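Local coordinates for protein cyclic nucleotide-gated potassium channel mll3241 (Mesorhizobium loti, PDB 4MUV) that forms, as a homotetramer, a potassium channel activated by cyclic AMP, this chain being its cytoplasmic cyclic nucleotide-binding domain, at residues R12-V17 with E33-L38; P21-L26 with P122-I127; G56-F61 with S108-D113; V69-P74 with G137-A142. The protein carries 3 engineered substitutions. All coordinates share one frame; numbering follows the deposited sequence.

Contact 1. Residues R12-V17 with E33-L38; sequences RNWQLV and EIVRAL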
loop_
_atom_site.group_PDB
_atom_site.type_symbol
_atom_site.label_atom_id
_atom_site.label_comp_id
_atom_site.label_asym_id
_atom_site.label_seq_id
_atom_site.Cartn_x
_atom_site.Cartn_y
_atom_site.Cartn_z
ATOM N N ARG A 12 12.595 -0.454 10.666
ATOM C CA ARG A 12 11.656 -1.569 10.788
ATOM C C ARG A 12 11.415 -2.272 9.451
ATOM O O ARG A 12 10.787 -3.339 9.401
ATOM C CB ARG A 12 10.268 -1.066 11.274
ATOM C CG ARG A 12 10.263 -0.082 12.469
ATOM C CD ARG A 12 8.817 0.350 12.784
ATOM N NE ARG A 12 8.008 -0.835 13.039
ATOM C CZ ARG A 12 6.670 -0.925 13.023
ATOM N NH1 ARG A 12 5.893 0.113 12.695
ATOM N NH2 ARG A 12 6.103 -2.095 13.315
ATOM N N ASN A 13 11.874 -1.700 8.348
ATOM C CA ASN A 13 11.316 -2.091 7.056
ATOM C C ASN A 13 11.614 -3.519 6.658
ATOM O O ASN A 13 10.725 -4.225 6.196
ATOM C CB ASN A 13 11.826 -1.196 5.953
ATOM C CG ASN A 13 11.257 0.175 5.984
ATOM O OD1 ASN A 13 10.533 0.538 6.889
ATOM N ND2 ASN A 13 11.608 0.971 4.987
ATOM N N TRP A 14 12.881 -3.921 6.768
ATOM C CA TRP A 14 13.235 -5.254 6.334
ATOM C C TRP A 14 12.501 -6.313 7.162
ATOM O O TRP A 14 12.006 -7.297 6.613
ATOM C CB TRP A 14 14.741 -5.467 6.412
ATOM C CG TRP A 14 15.101 -6.751 5.745
ATOM C CD1 TRP A 14 15.394 -7.912 6.357
ATOM C CD2 TRP A 14 15.135 -7.009 4.339
ATOM N NE1 TRP A 14 15.620 -8.895 5.431
ATOM C CE2 TRP A 14 15.478 -8.360 4.182
ATOM C CE3 TRP A 14 14.926 -6.220 3.199
ATOM C CZ2 TRP A 14 15.598 -8.955 2.956
ATOM C CZ3 TRP A 14 15.064 -6.814 1.952
ATOM C CH2 TRP A 14 15.403 -8.183 1.849
ATOM N N GLN A 15 12.423 -6.117 8.480
ATOM C CA GLN A 15 11.728 -7.088 9.322
ATOM C C GLN A 15 10.286 -7.258 8.864
ATOM O O GLN A 15 9.753 -8.376 8.811
ATOM C CB GLN A 15 11.780 -6.691 10.797
ATOM C CG GLN A 15 11.032 -7.672 11.723
ATOM C CD GLN A 15 9.567 -7.274 11.973
ATOM O OE1 GLN A 15 9.268 -6.117 12.275
ATOM N NE2 GLN A 15 8.660 -8.237 11.877
ATOM N N LEU A 16 9.649 -6.132 8.529
ATOM C CA LEU A 16 8.242 -6.126 8.166
ATOM C C LEU A 16 7.975 -6.648 6.767
ATOM O O LEU A 16 6.874 -7.137 6.493
ATOM C CB LEU A 16 7.693 -4.709 8.275
ATOM C CG LEU A 16 7.564 -4.154 9.680
ATOM C CD1 LEU A 16 7.231 -2.664 9.655
ATOM C CD2 LEU A 16 6.469 -4.906 10.430
ATOM N N VAL A 17 8.939 -6.549 5.857
ATOM C CA VAL A 17 8.635 -6.899 4.479
ATOM C C VAL A 17 8.397 -8.393 4.285
ATOM O O VAL A 17 7.757 -8.800 3.315
ATOM C CB VAL A 17 9.689 -6.348 3.469
ATOM C CG1 VAL A 17 10.940 -7.215 3.383
ATOM C CG2 VAL A 17 9.054 -6.152 2.083
ATOM N N GLU A 33 15.975 -2.602 -3.313
ATOM C CA GLU A 33 15.761 -1.243 -3.780
ATOM C C GLU A 33 14.430 -0.706 -3.245
ATOM O O GLU A 33 14.340 0.436 -2.748
ATOM C CB GLU A 33 15.822 -1.192 -5.314
ATOM C CG GLU A 33 16.038 0.183 -5.915
ATOM C CD GLU A 33 14.764 0.968 -6.160
ATOM O OE1 GLU A 33 13.650 0.397 -6.087
ATOM O OE2 GLU A 33 14.879 2.183 -6.446
ATOM N N ILE A 34 13.381 -1.516 -3.333
ATOM C CA ILE A 34 12.061 -1.094 -2.907
ATOM C C ILE A 34 12.004 -0.931 -1.394
ATOM O O ILE A 34 11.442 0.046 -0.899
ATOM C CB ILE A 34 11.018 -2.046 -3.449
ATOM C CG1 ILE A 34 10.938 -1.901 -4.978
ATOM C CG2 ILE A 34 9.665 -1.794 -2.794
ATOM C CD1 ILE A 34 10.392 -0.516 -5.483
ATOM N N VAL A 35 12.615 -1.841 -0.655
ATOM C CA VAL A 35 12.578 -1.740 0.798
ATOM C C VAL A 35 13.259 -0.471 1.316
ATOM O O VAL A 35 12.791 0.141 2.267
ATOM C CB VAL A 35 13.089 -3.013 1.467
ATOM C CG1 VAL A 35 13.083 -2.845 2.987
ATOM C CG2 VAL A 35 12.179 -4.163 1.111
ATOM N N ARG A 36 14.326 -0.039 0.659
ATOM C CA ARG A 36 14.972 1.211 1.019
ATOM C C ARG A 36 14.057 2.417 0.793
ATOM O O ARG A 36 14.206 3.442 1.461
ATOM C CB ARG A 36 16.257 1.406 0.215
ATOM C CG ARG A 36 17.351 0.447 0.516
ATOM C CD ARG A 36 18.636 0.916 -0.175
ATOM N NE ARG A 36 19.613 -0.159 -0.361
ATOM C CZ ARG A 36 20.338 -0.697 0.618
ATOM N NH1 ARG A 36 20.215 -0.253 1.863
ATOM N NH2 ARG A 36 21.211 -1.669 0.351
ATOM N N ALA A 37 13.143 2.308 -0.164
ATOM C CA ALA A 37 12.257 3.405 -0.507
ATOM C C ALA A 37 10.997 3.420 0.332
ATOM O O ALA A 37 10.342 4.458 0.465
ATOM C CB ALA A 37 11.898 3.326 -1.963
ATOM N N LEU A 38 10.628 2.274 0.895
ATOM C CA LEU A 38 9.433 2.179 1.713
ATOM C C LEU A 38 9.621 2.966 2.989
ATOM O O LEU A 38 10.746 3.172 3.433
ATOM C CB LEU A 38 9.129 0.733 2.084
ATOM C CG LEU A 38 8.663 -0.171 0.956
ATOM C CD1 LEU A 38 8.665 -1.627 1.397
ATOM C CD2 LEU A 38 7.297 0.233 0.479
#
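V35 stands against three residues of helix 13-17 and divides its two methyls among them. Its CG1 presses on the root of the N13 side chain, with V35 CG1 3.6 Å from N13 CB, and also lies at the edge of the W14 indole, near the ring plane, where W14 CE3 is 3.9 Å away from V35 CG1. The other methyl turns to V17, V35 CG2 being 3.8 Å from V17 CG2, and brushes the same indole rim at W14 CZ3. This division follows from the valine torsion, which sets CG1 anti to the backbone N (chi1 178°) and leaves CG2 beside that nitrogen. W14 and V35 cross at about a right angle, while V17 CG1 lies over one face of the indole, offset toward its rim. N13 supplies the polar grip on the end of the second helix. Its ND2 bonds V35 O at 3.1 Å, in the amide plane and nearly along the C=O axis, with an N-H...O angle of 157°. The bond from N13 ND2 to L38 O is shorter at 2.8 Å but less straight, the donor standing well above that carbonyl's plane. Two carbonyls on one amide nitrogen hold the carboxamide against rotation. The axes of segments 13-17 and 33-37 approach to 9.9 Å, their N-to-C directions 119° apart. Within the fold the pair packs against the antiparallel sheet: N13, L16 and L38 rest on L107 of strand 104-110, N13 and L16 also on A40 of strand 39-43, while W14 and V17 continue along helix 28-37 to L31.

Contact 2. Residues P21-L26 with P122-I127; sequences PLFQKL and PEIAEI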
loop_
_atom_site.group_PDB
_atom_site.type_symbol
_atom_site.label_atom_id
_atom_site.label_comp_id
_atom_site.label_asym_id
_atom_site.label_seq_id
_atom_site.Cartn_x
_atom_site.Cartn_y
_atom_site.Cartn_z
ATOM N N PRO A 21 3.444 -10.944 0.762
ATOM C CA PRO A 21 3.634 -12.015 -0.216
ATOM C C PRO A 21 3.970 -11.511 -1.601
ATOM O O PRO A 21 4.712 -12.170 -2.324
ATOM C CB PRO A 21 2.270 -12.704 -0.249
ATOM C CG PRO A 21 1.697 -12.448 1.072
ATOM C CD PRO A 21 2.139 -11.065 1.434
ATOM N N LEU A 22 3.431 -10.360 -1.967
ATOM C CA LEU A 22 3.671 -9.815 -3.287
ATOM C C LEU A 22 5.159 -9.739 -3.601
ATOM O O LEU A 22 5.565 -9.939 -4.743
ATOM C CB LEU A 22 3.046 -8.420 -3.417
ATOM C CG LEU A 22 3.027 -7.817 -4.817
ATOM C CD1 LEU A 22 2.136 -8.658 -5.749
ATOM C CD2 LEU A 22 2.505 -6.382 -4.754
ATOM N N PHE A 23 5.963 -9.461 -2.580
ATOM C CA PHE A 23 7.384 -9.184 -2.797
ATOM C C PHE A 23 8.255 -10.422 -2.731
ATOM O O PHE A 23 9.438 -10.340 -3.020
ATOM C CB PHE A 23 7.884 -8.148 -1.800
ATOM C CG PHE A 23 7.272 -6.760 -1.976
ATOM C CD1 PHE A 23 6.727 -6.357 -3.188
ATOM C CD2 PHE A 23 7.255 -5.878 -0.921
ATOM C CE1 PHE A 23 6.164 -5.087 -3.351
ATOM C CE2 PHE A 23 6.696 -4.605 -1.049
ATOM C CZ PHE A 23 6.147 -4.204 -2.273
ATOM N N GLN A 24 7.683 -11.557 -2.347
ATOM C CA GLN A 24 8.362 -12.835 -2.505
ATOM C C GLN A 24 8.513 -12.968 -4.036
ATOM O O GLN A 24 9.387 -13.637 -4.538
ATOM C CB GLN A 24 7.489 -13.964 -1.949
ATOM C CG GLN A 24 8.161 -14.999 -1.092
ATOM C CD GLN A 24 7.201 -16.094 -0.668
ATOM O OE1 GLN A 24 6.246 -16.423 -1.384
ATOM N NE2 GLN A 24 7.435 -16.652 0.509
ATOM N N LYS A 25 7.644 -12.287 -4.775
ATOM C CA LYS A 25 7.681 -12.351 -6.229
ATOM C C LYS A 25 8.853 -11.601 -6.896
ATOM O O LYS A 25 8.917 -11.569 -8.129
ATOM C CB LYS A 25 6.336 -11.908 -6.812
ATOM C CG LYS A 25 5.214 -12.859 -6.430
ATOM C CD LYS A 25 3.854 -12.307 -6.807
ATOM C CE LYS A 25 2.741 -13.192 -6.278
ATOM N NZ LYS A 25 1.454 -12.455 -6.170
ATOM N N LEU A 26 9.795 -11.052 -6.112
ATOM C CA LEU A 26 10.800 -10.125 -6.663
ATOM C C LEU A 26 12.241 -10.622 -6.681
ATOM O O LEU A 26 12.704 -11.259 -5.749
ATOM C CB LEU A 26 10.793 -8.838 -5.845
ATOM C CG LEU A 26 9.623 -7.884 -6.012
ATOM C CD1 LEU A 26 9.735 -6.717 -5.065
ATOM C CD2 LEU A 26 9.579 -7.400 -7.452
ATOM N N PRO A 122 6.864 -6.838 -14.517
ATOM C CA PRO A 122 5.578 -7.014 -15.208
ATOM C C PRO A 122 4.570 -7.830 -14.424
ATOM O O PRO A 122 3.371 -7.501 -14.456
ATOM C CB PRO A 122 5.963 -7.751 -16.500
ATOM C CG PRO A 122 7.406 -8.098 -16.381
ATOM C CD PRO A 122 8.009 -7.207 -15.372
ATOM N N GLU A 123 5.032 -8.850 -13.713
ATOM C CA GLU A 123 4.141 -9.689 -12.921
ATOM C C GLU A 123 3.435 -8.826 -11.894
ATOM O O GLU A 123 2.226 -8.937 -11.708
ATOM C CB GLU A 123 4.894 -10.829 -12.217
ATOM C CG GLU A 123 3.985 -11.681 -11.324
ATOM C CD GLU A 123 4.672 -12.901 -10.733
ATOM O OE1 GLU A 123 5.885 -13.073 -10.950
ATOM O OE2 GLU A 123 3.985 -13.690 -10.046
ATOM N N ILE A 124 4.187 -7.961 -11.231
ATOM C CA ILE A 124 3.605 -7.185 -10.154
ATOM C C ILE A 124 2.705 -6.085 -10.714
ATOM O O ILE A 124 1.622 -5.823 -10.177
ATOM C CB ILE A 124 4.686 -6.647 -9.186
ATOM C CG1 ILE A 124 5.139 -7.774 -8.239
ATOM C CG2 ILE A 124 4.175 -5.456 -8.385
ATOM C CD1 ILE A 124 6.237 -7.380 -7.301
ATOM N N ALA A 125 3.132 -5.453 -11.806
ATOM C CA ALA A 125 2.317 -4.420 -12.428
ATOM C C ALA A 125 0.954 -4.987 -12.784
ATOM O O ALA A 125 -0.073 -4.324 -12.599
ATOM C CB ALA A 125 2.983 -3.903 -13.659
ATOM N N GLU A 126 0.928 -6.213 -13.301
ATOM C CA GLU A 126 -0.323 -6.865 -13.677
ATOM C C GLU A 126 -1.183 -7.201 -12.467
ATOM O O GLU A 126 -2.408 -7.077 -12.521
ATOM C CB GLU A 126 -0.043 -8.133 -14.498
ATOM C CG GLU A 126 -1.294 -8.784 -15.106
ATOM C CD GLU A 126 -1.900 -7.968 -16.242
ATOM O OE1 GLU A 126 -1.527 -6.790 -16.418
ATOM O OE2 GLU A 126 -2.754 -8.510 -16.973
ATOM N N ILE A 127 -0.543 -7.636 -11.376
ATOM C CA ILE A 127 -1.296 -7.883 -10.143
ATOM C C ILE A 127 -1.976 -6.598 -9.676
ATOM O O ILE A 127 -3.151 -6.622 -9.300
ATOM C CB ILE A 127 -0.422 -8.474 -9.035
ATOM C CG1 ILE A 127 -0.090 -9.922 -9.401
ATOM C CG2 ILE A 127 -1.115 -8.406 -7.665
ATOM C CD1 ILE A 127 1.088 -10.491 -8.645
#
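F23 turns an edge of its ring to I124, whose CD1 lies near the ring plane, 4.3 Å from F23 CD1; the same ring also meets that of F61 in strand 58-64, the two planes about 50° apart. I124 has the largest share of the contact. Its CD1 is wedged against L26, with only 3.3 Å between I124 CD1 and L26 CD2, tighter than usual van der Waals packing, and its CG1 lies 4.0 Å from L22 CD1. L22 points its CG away from its own backbone N (chi1 -171°), which brings CD1 to I127. There the two side chains slide past each other in opposite directions, L22 CD1 3.6 Å from I127 CD1. K25, extended beyond CG, comes tip to tip with the same isoleucine, K25 NZ lying 3.2 Å from I127 CD1. E123 is modelled in two conformers, so its crossing of K25 at about a right angle and any attraction between K25 NZ and E123 OE2, 4.8 Å apart in one of them, are doubtful. With no polar bond between the segments, the fit of L22, L26, I124 and I127 holds the turn on helix 122-139, and shape sets the join.

Contact 3. Residues G56-F61 with S108-D113; sequences GDRMFF and SLHSAD
Strands 58-61 and 108-110 run antiparallel, their directions 155° apart, with M59 and L109 as a hydrogen-bonded pair between two non-hydrogen-bonded ones, R58 with H110 and F60 with S108. M59 N to L109 O and L109 N to M59 O are both 2.8 Å. Past the ladder, S111 N bonds D57 O at 2.9 Å, right behind H110, the N-cap of helix 111-120. On one face of the sheet R58 and H110 lie side by side, pointing the same way. The guanidinium and imidazole planes are 36° apart, H110 NE2 over one guanidinium face toward its rim and H110 CE1 3.9 Å from R58 NH1. D57 meets the guanidinium edge in its plane, side-on: R58 NE to D57 OD1 is 2.7 Å, R58 NH2 to D57 OD2 2.8 Å. The R58 torsion, with CG between backbone N and carbonyl carbon (chi1 66°), and a bend at chi3 bring the group back to its neighbour. A water 2.9 Å from R58 NH1 links it to S108 OG in one of two modelled conformers, so that leg is less sure. A leucine at R58 would probably leave the D57 carboxylate without its charge partner and the imidazole of H110 without its flat cover. On the other face M59 lies beside L109, and the edge of the F61 ring reaches L109 CD2, 4.1 Å from F61 CE1. F114 and L117 of helix 111-120 cover that face. This is the beta roll of cyclic nucleotide-binding domains, and R58 O bonds R94, an arginine of the nucleotide site, as a second-shell hold.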
loop_
_atom_site.group_PDB
_atom_site.type_symbol
_atom_site.label_atom_id
_atom_site.label_comp_id
_atom_site.label_asym_id
_atom_site.label_seq_id
_atom_site.Cartn_x
_atom_site.Cartn_y
_atom_site.Cartn_z
ATOM N N GLY A 56 -4.077 10.969 -4.626
ATOM C CA GLY A 56 -3.269 9.896 -4.078
ATOM C C GLY A 56 -1.860 9.965 -4.626
ATOM O O GLY A 56 -1.666 10.061 -5.825
ATOM N N ASP A 57 -0.879 9.919 -3.739
ATOM C CA ASP A 57 0.528 10.003 -4.114
ATOM C C ASP A 57 1.343 8.874 -3.517
ATOM O O ASP A 57 2.562 8.910 -3.577
ATOM C CB ASP A 57 1.110 11.348 -3.656
ATOM C CG ASP A 57 1.097 11.496 -2.147
ATOM O OD1 ASP A 57 0.474 10.638 -1.477
ATOM O OD2 ASP A 57 1.653 12.506 -1.627
ATOM N N ARG A 58 0.677 7.875 -2.961
ATOM C CA ARG A 58 1.367 6.725 -2.399
ATOM C C ARG A 58 0.401 5.569 -2.241
ATOM O O ARG A 58 -0.812 5.730 -2.366
ATOM C CB ARG A 58 1.940 7.096 -1.045
ATOM C CG ARG A 58 0.867 7.380 -0.019
ATOM C CD ARG A 58 1.365 8.232 1.121
ATOM N NE ARG A 58 1.671 9.573 0.666
ATOM C CZ ARG A 58 2.348 10.471 1.367
ATOM N NH1 ARG A 58 2.800 10.182 2.582
ATOM N NH2 ARG A 58 2.571 11.664 0.849
ATOM N N MET A 59 0.940 4.385 -1.985
ATOM C CA MET A 59 0.105 3.245 -1.605
ATOM C C MET A 59 0.727 2.577 -0.389
ATOM O O MET A 59 1.797 2.991 0.081
ATOM C CB MET A 59 -0.110 2.256 -2.749
ATOM C CG MET A 59 1.143 1.531 -3.166
ATOM S SD MET A 59 0.838 0.108 -4.228
ATOM C CE MET A 59 0.011 -0.981 -3.075
ATOM N N PHE A 60 0.036 1.573 0.135
ATOM C CA PHE A 60 0.338 1.035 1.452
ATOM C C PHE A 60 0.213 -0.482 1.447
ATOM O O PHE A 60 -0.742 -1.042 0.883
ATOM C CB PHE A 60 -0.634 1.572 2.481
ATOM C CG PHE A 60 -0.680 3.071 2.560
ATOM C CD1 PHE A 60 0.164 3.750 3.420
ATOM C CD2 PHE A 60 -1.588 3.786 1.812
ATOM C CE1 PHE A 60 0.127 5.126 3.517
ATOM C CE2 PHE A 60 -1.636 5.174 1.898
ATOM C CZ PHE A 60 -0.776 5.840 2.754
ATOM N N PHE A 61 1.174 -1.149 2.096
ATOM C CA PHE A 61 1.154 -2.592 2.336
ATOM C C PHE A 61 0.883 -2.802 3.807
ATOM O O PHE A 61 1.590 -2.289 4.662
ATOM C CB PHE A 61 2.488 -3.206 1.920
ATOM C CG PHE A 61 2.761 -3.000 0.473
ATOM C CD1 PHE A 61 3.366 -1.844 0.030
ATOM C CD2 PHE A 61 2.342 -3.933 -0.460
ATOM C CE1 PHE A 61 3.570 -1.639 -1.307
ATOM C CE2 PHE A 61 2.527 -3.713 -1.807
ATOM C CZ PHE A 61 3.148 -2.566 -2.229
ATOM N N SER A 108 4.623 2.227 3.482
ATOM C CA SER A 108 4.188 3.226 2.507
ATOM C C SER A 108 5.144 3.295 1.338
ATOM O O SER A 108 6.350 3.385 1.550
ATOM C CB SER A 108 4.118 4.601 3.186
ATOM O OG SER A 108 3.712 5.617 2.290
ATOM N N LEU A 109 4.596 3.278 0.136
ATOM C CA LEU A 109 5.360 3.334 -1.093
ATOM C C LEU A 109 4.905 4.550 -1.882
ATOM O O LEU A 109 3.748 4.635 -2.298
ATOM C CB LEU A 109 5.091 2.077 -1.910
ATOM C CG LEU A 109 5.855 1.941 -3.222
ATOM C CD1 LEU A 109 7.333 1.755 -2.923
ATOM C CD2 LEU A 109 5.331 0.769 -4.048
ATOM N N HIS A 110 5.806 5.510 -2.060
ATOM C CA HIS A 110 5.470 6.717 -2.792
ATOM C C HIS A 110 5.324 6.428 -4.282
ATOM O O HIS A 110 5.884 5.477 -4.814
ATOM C CB HIS A 110 6.519 7.782 -2.543
ATOM C CG HIS A 110 6.371 8.475 -1.225
ATOM N ND1 HIS A 110 6.079 7.816 -0.047
ATOM C CD2 HIS A 110 6.491 9.781 -0.901
ATOM C CE1 HIS A 110 6.033 8.685 0.945
ATOM N NE2 HIS A 110 6.273 9.885 0.452
ATOM N N SER A 111 4.566 7.268 -4.964
ATOM C CA SER A 111 4.246 7.080 -6.370
ATOM C C SER A 111 5.467 6.820 -7.252
ATOM O O SER A 111 5.446 5.933 -8.085
ATOM C CB SER A 111 3.461 8.280 -6.901
ATOM O OG SER A 111 3.050 8.034 -8.232
ATOM N N ALA A 112 6.535 7.594 -7.059
ATOM C CA ALA A 112 7.686 7.423 -7.931
ATOM C C ALA A 112 8.217 5.999 -7.832
ATOM O O ALA A 112 8.625 5.391 -8.818
ATOM C CB ALA A 112 8.789 8.388 -7.577
ATOM N N ASP A 113 8.258 5.486 -6.613
ATOM C CA ASP A 113 8.803 4.146 -6.385
ATOM C C ASP A 113 7.833 3.048 -6.839
ATOM O O ASP A 113 8.266 1.997 -7.294
ATOM C CB ASP A 113 9.200 4.011 -4.938
ATOM C CG ASP A 113 10.230 5.029 -4.564
ATOM O OD1 ASP A 113 11.329 5.007 -5.161
ATOM O OD2 ASP A 113 9.936 5.853 -3.692
HETATM O O HOH W 1 2.880 7.711 4.189
#

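Contact 4. Residues V69-P74 with G137-A142; sequences VASPNP and GADASA. Engineered in segment 69-74: S71 (natural residue Thr). Engineered in segment 137-142: D139 (natural residue Ala). With PCG (cyclic guanosine monophosphate), chain C.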
loop_
_atom_site.group_PDB
_atom_site.type_symbol
_atom_site.label_atom_id
_atom_site.label_comp_id
_atom_site.label_asym_id
_atom_site.label_seq_id
_atom_site.Cartn_x
_atom_site.Cartn_y
_atom_site.Cartn_z
ATOM N N VAL A 69 -12.094 -0.603 4.808
ATOM C CA VAL A 69 -12.349 0.069 3.533
ATOM C C VAL A 69 -13.837 0.366 3.433
ATOM O O VAL A 69 -14.662 -0.550 3.452
ATOM C CB VAL A 69 -11.905 -0.801 2.331
ATOM C CG1 VAL A 69 -12.164 -0.052 1.019
ATOM C CG2 VAL A 69 -10.444 -1.226 2.478
ATOM N N ALA A 70 -14.169 1.652 3.323
ATOM C CA ALA A 70 -15.558 2.096 3.246
ATOM C C ALA A 70 -16.015 2.136 1.791
ATOM O O ALA A 70 -15.841 3.110 1.115
ATOM C CB ALA A 70 -15.706 3.480 3.896
ATOM N N SER A 71 -16.580 1.057 1.304
ATOM C CA SER A 71 -17.006 0.956 -0.085
ATOM C C SER A 71 -18.367 0.313 -0.040
ATOM O O SER A 71 -18.817 -0.032 1.045
ATOM C CB SER A 71 -16.036 0.087 -0.873
ATOM O OG SER A 71 -16.140 -1.257 -0.467
ATOM N N PRO A 72 -19.024 0.118 -1.201
ATOM C CA PRO A 72 -20.370 -0.471 -1.181
ATOM C C PRO A 72 -20.398 -1.874 -0.621
ATOM O O PRO A 72 -21.455 -2.346 -0.196
ATOM C CB PRO A 72 -20.781 -0.468 -2.662
ATOM C CG PRO A 72 -19.992 0.597 -3.261
ATOM C CD PRO A 72 -18.672 0.614 -2.543
ATOM N N ASN A 73 -19.259 -2.541 -0.647
ATOM C CA ASN A 73 -19.105 -3.851 -0.029
ATOM C C ASN A 73 -17.933 -3.750 0.920
ATOM O O ASN A 73 -16.818 -4.127 0.558
ATOM C CB ASN A 73 -18.849 -4.894 -1.102
ATOM C CG ASN A 73 -20.014 -5.024 -2.055
ATOM O OD1 ASN A 73 -21.040 -5.603 -1.706
ATOM N ND2 ASN A 73 -19.882 -4.458 -3.254
ATOM N N PRO A 74 -18.172 -3.189 2.122
ATOM C CA PRO A 74 -17.087 -2.851 3.050
ATOM C C PRO A 74 -16.238 -4.080 3.346
ATOM O O PRO A 74 -16.738 -5.205 3.426
ATOM C CB PRO A 74 -17.833 -2.391 4.309
ATOM C CG PRO A 74 -19.168 -1.952 3.827
ATOM C CD PRO A 74 -19.493 -2.802 2.649
ATOM N N GLY A 137 -14.901 -3.729 -9.843
ATOM C CA GLY A 137 -15.974 -4.682 -10.069
ATOM C C GLY A 137 -16.828 -4.882 -8.841
ATOM O O GLY A 137 -18.064 -4.951 -8.903
ATOM N N ALA A 138 -16.162 -4.941 -7.696
ATOM C CA ALA A 138 -16.887 -5.059 -6.439
ATOM C C ALA A 138 -17.759 -3.837 -6.217
ATOM O O ALA A 138 -18.924 -3.956 -5.805
ATOM C CB ALA A 138 -15.901 -5.242 -5.279
ATOM N N ASP A 139 -17.222 -2.665 -6.525
ATOM C CA ASP A 139 -17.963 -1.411 -6.335
ATOM C C ASP A 139 -19.203 -1.313 -7.214
ATOM O O ASP A 139 -20.128 -0.581 -6.867
ATOM C CB ASP A 139 -17.096 -0.205 -6.699
ATOM C CG ASP A 139 -15.917 0.001 -5.786
ATOM O OD1 ASP A 139 -15.831 -0.605 -4.676
ATOM O OD2 ASP A 139 -15.013 0.783 -6.204
ATOM N N ALA A 140 -19.175 -1.984 -8.351
ATOM C CA ALA A 140 -20.214 -1.900 -9.358
ATOM C C ALA A 140 -21.393 -2.769 -9.039
ATOM O O ALA A 140 -22.400 -2.666 -9.729
ATOM C CB ALA A 140 -19.641 -2.266 -10.700
ATOM N N SER A 141 -21.267 -3.621 -8.025
ATOM C CA SER A 141 -22.243 -4.646 -7.663
ATOM C C SER A 141 -22.890 -4.289 -6.324
ATOM O O SER A 141 -22.209 -4.100 -5.315
ATOM C CB SER A 141 -21.575 -6.037 -7.522
ATOM O OG SER A 141 -20.404 -6.229 -8.313
ATOM N N ALA A 142 -24.212 -4.198 -6.312
ATOM C CA ALA A 142 -24.949 -4.008 -5.067
ATOM C C ALA A 142 -24.856 -5.247 -4.174
ATOM O O ALA A 142 -24.782 -6.376 -4.663
ATOM C CB ALA A 142 -26.403 -3.691 -5.375
HETATM P PA PCG C . -7.467 4.112 -3.952
HETATM O O1A PCG C . -6.160 4.762 -4.359
HETATM O O2A PCG C . -8.658 4.437 -4.782
HETATM O "O5'" PCG C . -7.763 4.494 -2.484
HETATM C "C5'" PCG C . -8.667 3.781 -1.768
HETATM C "C4'" PCG C . -8.263 2.297 -1.834
HETATM O "O4'" PCG C . -9.071 1.308 -1.095
HETATM C "C3'" PCG C . -8.262 1.875 -3.145
HETATM O "O3'" PCG C . -7.237 2.540 -3.948
HETATM C "C2'" PCG C . -8.057 0.315 -2.976
HETATM O "O2'" PCG C . -6.659 0.025 -2.986
HETATM C "C1'" PCG C . -8.641 0.009 -1.735
HETATM N N9 PCG C . -9.771 -0.872 -1.748
HETATM C C8 PCG C . -9.860 -2.119 -1.178
HETATM N N7 PCG C . -11.018 -2.713 -1.473
HETATM C C5 PCG C . -11.695 -1.810 -2.257
HETATM C C6 PCG C . -12.986 -1.877 -2.885
HETATM O O6 PCG C . -13.787 -2.841 -2.814
HETATM N N1 PCG C . -13.324 -0.757 -3.606
HETATM C C2 PCG C . -12.491 0.338 -3.779
HETATM N N2 PCG C . -12.920 1.372 -4.525
HETATM N N3 PCG C . -11.254 0.440 -3.196
HETATM C C4 PCG C . -10.907 -0.698 -2.438
HETATM O O HOH W 2 -16.825 -2.553 -3.043
#
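The turn after strand 67-70 and the end of helix 122-139 meet with P72 and D139 nearest, their CA atoms 5.8 Å apart. D139, engineered from alanine, faces the guanine of the bound cyclic GMP: guanine N1 donates to D139 OD1 at 2.7 Å, almost straight at 176°, and N2 to D139 OD2, also 2.7 Å. Its CG, anti to the carbonyl carbon (chi1 -66°), brings the carboxylate to N1-H and one N-H of the N2 amino group, one on each oxygen. A water 2.7 Å from D139 OD1 also bonds OG of S71, engineered from threonine, and guanine O6, joining both segments and the base. V69 lies over a face of the base, its CG1 3.7 Å from guanine C4. Beyond the pocket P72 packs its ring on D139, and N73 ND2 bonds S141 O at 3.1 Å, in both the amide and the carbonyl plane. With an alanine at N73, S141 O would probably lose its mate and the C-terminal tail be freer to move. The beta roll and C-terminal helix close on the purine, as in cyclic nucleotide-binding domains, and the paired N1 and N2 are consistent with this mutant's altered selectivity.

How the contacts relate
From the N terminus, contact 1 closes first, folding helix 28-37 back on helix 13-17. The turn 21-26 lies between those segments and waits for helix 122-139, so contact 2 crosses contact 1 and closes a loop of some 95 residues. Contact 3 falls within that loop, joining strand 58-64 to the end of strand 104-110 and start of helix 111-120. Contact 4 opens between the segments of contact 3 and closes at the C terminus, crossing contacts 2 and 3. Contacts 1, 2 and 3 touch through V17 with F23, L38 with L109, and F23 with F61. Contact 4 stands apart, its nearest atoms about 10 Å from contact 3, at the nucleotide end of helix 122-139.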